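Local structure of G protein coupled receptor (3T33) at residues K46-S49 against E50-R54; C128-A131 against G132-L136. The protein is a zinc-binding plant member of the LanC-like family that may play a role in abscisic acid signalling. One frame throughout, in Å; residues are numbered along the deposited sequence.

Interaction 1 of 2, residues K46-S49 against E50-R54; sequences KSFS and EKLHR
Phe48 and Leu52, one turn apart on helix 45-69, form the tightly packed side of this contact. Both methyl groups of Leu52 meet the outer part of the Phe48 ring. CD1 of Leu52 sits over one face, displaced toward the rim, 4.2 Å from the centroid of the Phe48 ring and 25° off its normal, a CH-pi contact. CD2 of Leu52 makes the nearest approach between these two side chains, 3.4 Å from CE2 of Phe48. The ring reaches its neighbour because CG of Phe48 is anti to the backbone N (chi1 170°), which carries the aromatic group out beside the Leu52 branch. Helices 353-375 and 392-402 close over this side: Met402 touches both residues, Ala363 and Leu367 lie on Leu52, and Lys360 makes a cation-pi contact with the Phe48 ring.

Under the side chains runs regular alpha-helical bonding. Leu52 N donates to Phe48 O at 3.0 Å and His53 N to Ser49 O at 2.9 Å. Lys51 N binds Ser47 O, while Glu50 N reaches Lys46 O at a longer 3.2 Å. Ser49, although buried, turns its hydroxyl back along the helix, where OG of Ser49 hydrogen-bonds to the carbonyl of Tyr45 and lies 3.0 Å from Lys46 O.

The other side is loose. Lys46, Glu50 and Lys51 are exposed, and the Lys51 chain leads its amino group away from the preceding turn after CB of Lys51 has passed 3.4 Å from Phe48 O. Apolar groups on one side and charged ones on the other make this an amphipathic helix, with the hydrophobic pair turned into the protein and the ionic side chains on its exposed side.

Interaction 2 of 2, residues C128-A131 against G132-L136; sequences CGYA and GVCAL
The backbone enters helix 130-144 from an extended Gly129, with a weak hydrogen bond from Gly132 N to Gly129 O at 3.4 Å. Regular helical bonds follow, from Cys134 N to Tyr130 O and from Ala135 N to Ala131 O. Above this first turn the sulfur of Cys134 lies over one face of the Tyr130 ring, a Cys sulfur-aromatic contact with SG of Cys134 3.7 Å from the ring centroid and 20° off the normal. It is shifted toward the hydroxyl-bearing end of the ring, so CZ and CE2 of Tyr130 are its nearest ring atoms, each 3.5 Å from Cys134 SG. The two torsions bring the groups together: CG of Tyr130 is anti to its own N, whereas SG of Cys134 is anti to the carbonyl carbon (chi1 -67°). Val133 adds a looser apolar contact, CB of Val133 being 4.3 Å from Tyr130 CD1. The turn lies within the lanthionine synthetase C-like region, whose helices probably form the all-alpha toroid known from LanC relatives. The Tyr130 hydroxyl is hydrogen-bonded to Asp115 of helix 101-118. Arg156 of helix 147-158 touches both Tyr130 and Cys134, and Phe157 packs on Cys134 and Ala135, while Leu136 points among the side chains of helices 84-98 and 101-118.

Overall arrangement
Both interactions lie in the first turns of a helix, the second including the loop that leads into it, and in each an aromatic residue meets the side chain four positions later. They differ in setting. Interaction 1 lies on the outer side of the fold: its centre is about 22 Å from the centre of the chain, and only some of its touching residues are buried. The centre of interaction 2 is about 16 Å from the chain centre, and its touching residues are mostly buried. Methyl groups meet the ring in the first, sulfur in the second. No helix is shared: 46-54 packs on 353-375 and 392-402, whereas 128-136 lies among 84-98, 101-118 and 147-158. Their nearest atoms are about 18 Å apart.

Interaction 1 of 2, residues K46-S49 against E50-R54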
loop_
_atom_site.group_PDB
_atom_site.type_symbol
_atom_site.label_atom_id
_atom_site.label_comp_id
_atom_site.label_asym_id
_atom_site.label_seq_id
_atom_site.Cartn_x
_atom_site.Cartn_y
_atom_site.Cartn_z
ATOM N N LYS A 46 -12.382 -9.169 18.355
ATOM C CA LYS A 46 -12.166 -10.582 18.184
ATOM C C LYS A 46 -13.122 -11.168 17.188
ATOM O O LYS A 46 -12.650 -11.727 16.202
ATOM C CB LYS A 46 -12.208 -11.336 19.505
ATOM C CG LYS A 46 -11.685 -10.438 20.671
ATOM C CD LYS A 46 -12.659 -9.297 21.134
ATOM C CE LYS A 46 -12.026 -8.402 22.208
ATOM N NZ LYS A 46 -11.273 -7.256 21.585
ATOM N N SER A 47 -14.438 -11.006 17.376
ATOM C CA SER A 47 -15.401 -11.523 16.397
ATOM C C SER A 47 -15.567 -10.656 15.127
ATOM O O SER A 47 -15.945 -11.169 14.051
ATOM C CB SER A 47 -16.772 -11.792 17.034
ATOM O OG SER A 47 -17.197 -10.601 17.633
ATOM N N PHE A 48 -15.311 -9.359 15.245
ATOM C CA PHE A 48 -15.311 -8.524 14.054
ATOM C C PHE A 48 -14.214 -9.022 13.087
ATOM O O PHE A 48 -14.485 -9.273 11.943
ATOM C CB PHE A 48 -15.053 -7.080 14.436
ATOM C CG PHE A 48 -14.801 -6.185 13.284
ATOM C CD1 PHE A 48 -15.858 -5.707 12.530
ATOM C CD2 PHE A 48 -13.510 -5.829 12.938
ATOM C CE1 PHE A 48 -15.636 -4.859 11.429
ATOM C CE2 PHE A 48 -13.272 -4.953 11.848
ATOM C CZ PHE A 48 -14.346 -4.476 11.090
ATOM N N SER A 49 -13.009 -9.222 13.585
ATOM C CA SER A 49 -11.899 -9.677 12.720
ATOM C C SER A 49 -12.128 -11.108 12.204
ATOM O O SER A 49 -11.913 -11.361 11.052
ATOM C CB SER A 49 -10.539 -9.538 13.388
ATOM O OG SER A 49 -10.557 -10.330 14.528
ATOM N N GLU A 50 -12.709 -11.979 13.015
ATOM C CA GLU A 50 -13.139 -13.268 12.496
ATOM C C GLU A 50 -14.161 -13.159 11.351
ATOM O O GLU A 50 -14.045 -13.844 10.329
ATOM C CB GLU A 50 -13.690 -14.119 13.611
ATOM C CG GLU A 50 -14.004 -15.511 13.111
ATOM C CD GLU A 50 -14.716 -16.387 14.146
ATOM O OE1 GLU A 50 -14.497 -16.187 15.378
ATOM O OE2 GLU A 50 -15.482 -17.302 13.703
ATOM N N LYS A 51 -15.145 -12.282 11.495
ATOM C CA LYS A 51 -16.078 -12.060 10.422
ATOM C C LYS A 51 -15.380 -11.569 9.150
ATOM O O LYS A 51 -15.692 -12.054 8.066
ATOM C CB LYS A 51 -17.140 -11.045 10.818
ATOM C CG LYS A 51 -18.266 -11.028 9.854
ATOM C CD LYS A 51 -19.426 -10.052 10.272
ATOM C CE LYS A 51 -20.232 -10.533 11.463
ATOM N NZ LYS A 51 -20.889 -11.890 11.219
ATOM N N LEU A 52 -14.456 -10.602 9.268
ATOM C CA LEU A 52 -13.813 -10.063 8.054
ATOM C C LEU A 52 -12.925 -11.136 7.410
ATOM O O LEU A 52 -12.753 -11.198 6.181
ATOM C CB LEU A 52 -12.895 -8.880 8.408
ATOM C CG LEU A 52 -13.335 -7.467 8.173
ATOM C CD1 LEU A 52 -14.777 -7.300 8.518
ATOM C CD2 LEU A 52 -12.432 -6.586 8.975
ATOM N N HIS A 53 -12.330 -11.939 8.260
ATOM C CA HIS A 53 -11.534 -13.041 7.821
ATOM C C HIS A 53 -12.339 -14.027 6.938
ATOM O O HIS A 53 -11.892 -14.366 5.847
ATOM C CB HIS A 53 -10.904 -13.713 9.001
ATOM C CG HIS A 53 -10.130 -14.925 8.630
ATOM N ND1 HIS A 53 -8.886 -14.856 8.029
ATOM C CD2 HIS A 53 -10.406 -16.239 8.787
ATOM C CE1 HIS A 53 -8.433 -16.085 7.829
ATOM N NE2 HIS A 53 -9.341 -16.939 8.268
ATOM N N ARG A 54 -13.552 -14.390 7.356
ATOM C CA ARG A 54 -14.384 -15.313 6.579
ATOM C C ARG A 54 -14.774 -14.720 5.255
ATOM O O ARG A 54 -14.748 -15.406 4.240
ATOM C CB ARG A 54 -15.629 -15.739 7.365
ATOM C CG ARG A 54 -15.250 -16.619 8.587
ATOM C CD ARG A 54 -14.891 -18.021 8.123
ATOM N NE ARG A 54 -13.764 -18.671 8.800
ATOM C CZ ARG A 54 -13.179 -19.790 8.331
ATOM N NH1 ARG A 54 -13.633 -20.381 7.214
ATOM N NH2 ARG A 54 -12.151 -20.334 8.977
#

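Interaction 2 of 2, residues C128-A131 against G132-L136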
loop_
_atom_site.group_PDB
_atom_site.type_symbol
_atom_site.label_atom_id
_atom_site.label_comp_id
_atom_site.label_asym_id
_atom_site.label_seq_id
_atom_site.Cartn_x
_atom_site.Cartn_y
_atom_site.Cartn_z
ATOM N N CYS A 128 5.124 -3.073 -10.451
ATOM C CA CYS A 128 4.826 -3.124 -11.868
ATOM C C CYS A 128 5.728 -3.999 -12.725
ATOM O O CYS A 128 5.427 -4.199 -13.893
ATOM C CB CYS A 128 4.699 -1.710 -12.454
ATOM S SG CYS A 128 3.170 -0.950 -11.968
ATOM N N GLY A 129 6.798 -4.538 -12.156
ATOM C CA GLY A 129 7.806 -5.252 -12.934
ATOM C C GLY A 129 8.300 -6.536 -12.316
ATOM O O GLY A 129 7.684 -7.143 -11.423
ATOM N N TYR A 130 9.476 -6.891 -12.742
ATOM C CA TYR A 130 10.024 -8.199 -12.630
ATOM C C TYR A 130 10.693 -8.427 -11.278
ATOM O O TYR A 130 10.833 -9.587 -10.832
ATOM C CB TYR A 130 11.118 -8.304 -13.752
ATOM C CG TYR A 130 11.749 -9.652 -13.844
ATOM C CD1 TYR A 130 10.945 -10.769 -13.956
ATOM C CD2 TYR A 130 13.145 -9.823 -13.808
ATOM C CE1 TYR A 130 11.477 -12.082 -14.058
ATOM C CE2 TYR A 130 13.725 -11.140 -13.923
ATOM C CZ TYR A 130 12.849 -12.287 -14.063
ATOM O OH TYR A 130 13.281 -13.628 -14.160
ATOM N N ALA A 131 11.192 -7.343 -10.670
ATOM C CA ALA A 131 11.734 -7.408 -9.291
ATOM C C ALA A 131 10.640 -7.886 -8.329
ATOM O O ALA A 131 10.901 -8.636 -7.417
ATOM C CB ALA A 131 12.313 -6.002 -8.833
ATOM N N GLY A 132 9.407 -7.456 -8.556
ATOM C CA GLY A 132 8.242 -7.969 -7.784
ATOM C C GLY A 132 8.137 -9.479 -7.852
ATOM O O GLY A 132 8.019 -10.160 -6.821
ATOM N N VAL A 133 8.185 -10.016 -9.068
ATOM C CA VAL A 133 8.114 -11.490 -9.333
ATOM C C VAL A 133 9.238 -12.245 -8.646
ATOM O O VAL A 133 9.023 -13.263 -7.959
ATOM C CB VAL A 133 8.207 -11.777 -10.847
ATOM C CG1 VAL A 133 8.248 -13.298 -11.129
ATOM C CG2 VAL A 133 7.073 -11.072 -11.581
ATOM N N CYS A 134 10.457 -11.752 -8.813
ATOM C CA CYS A 134 11.582 -12.400 -8.204
ATOM C C CYS A 134 11.600 -12.289 -6.709
ATOM O O CYS A 134 12.087 -13.191 -6.035
ATOM C CB CYS A 134 12.868 -11.794 -8.771
ATOM S SG CYS A 134 13.113 -12.183 -10.587
ATOM N N ALA A 135 11.178 -11.163 -6.151
ATOM C CA ALA A 135 11.346 -11.011 -4.709
ATOM C C ALA A 135 10.301 -11.858 -4.002
ATOM O O ALA A 135 10.620 -12.503 -3.020
ATOM C CB ALA A 135 11.249 -9.542 -4.284
ATOM N N LEU A 136 9.078 -11.931 -4.531
ATOM C CA LEU A 136 8.071 -12.794 -3.926
ATOM C C LEU A 136 8.483 -14.239 -4.106
ATOM O O LEU A 136 8.395 -15.058 -3.221
ATOM C CB LEU A 136 6.714 -12.596 -4.585
ATOM C CG LEU A 136 5.411 -12.755 -3.799
ATOM C CD1 LEU A 136 4.146 -13.060 -4.630
ATOM C CD2 LEU A 136 5.473 -13.541 -2.494
#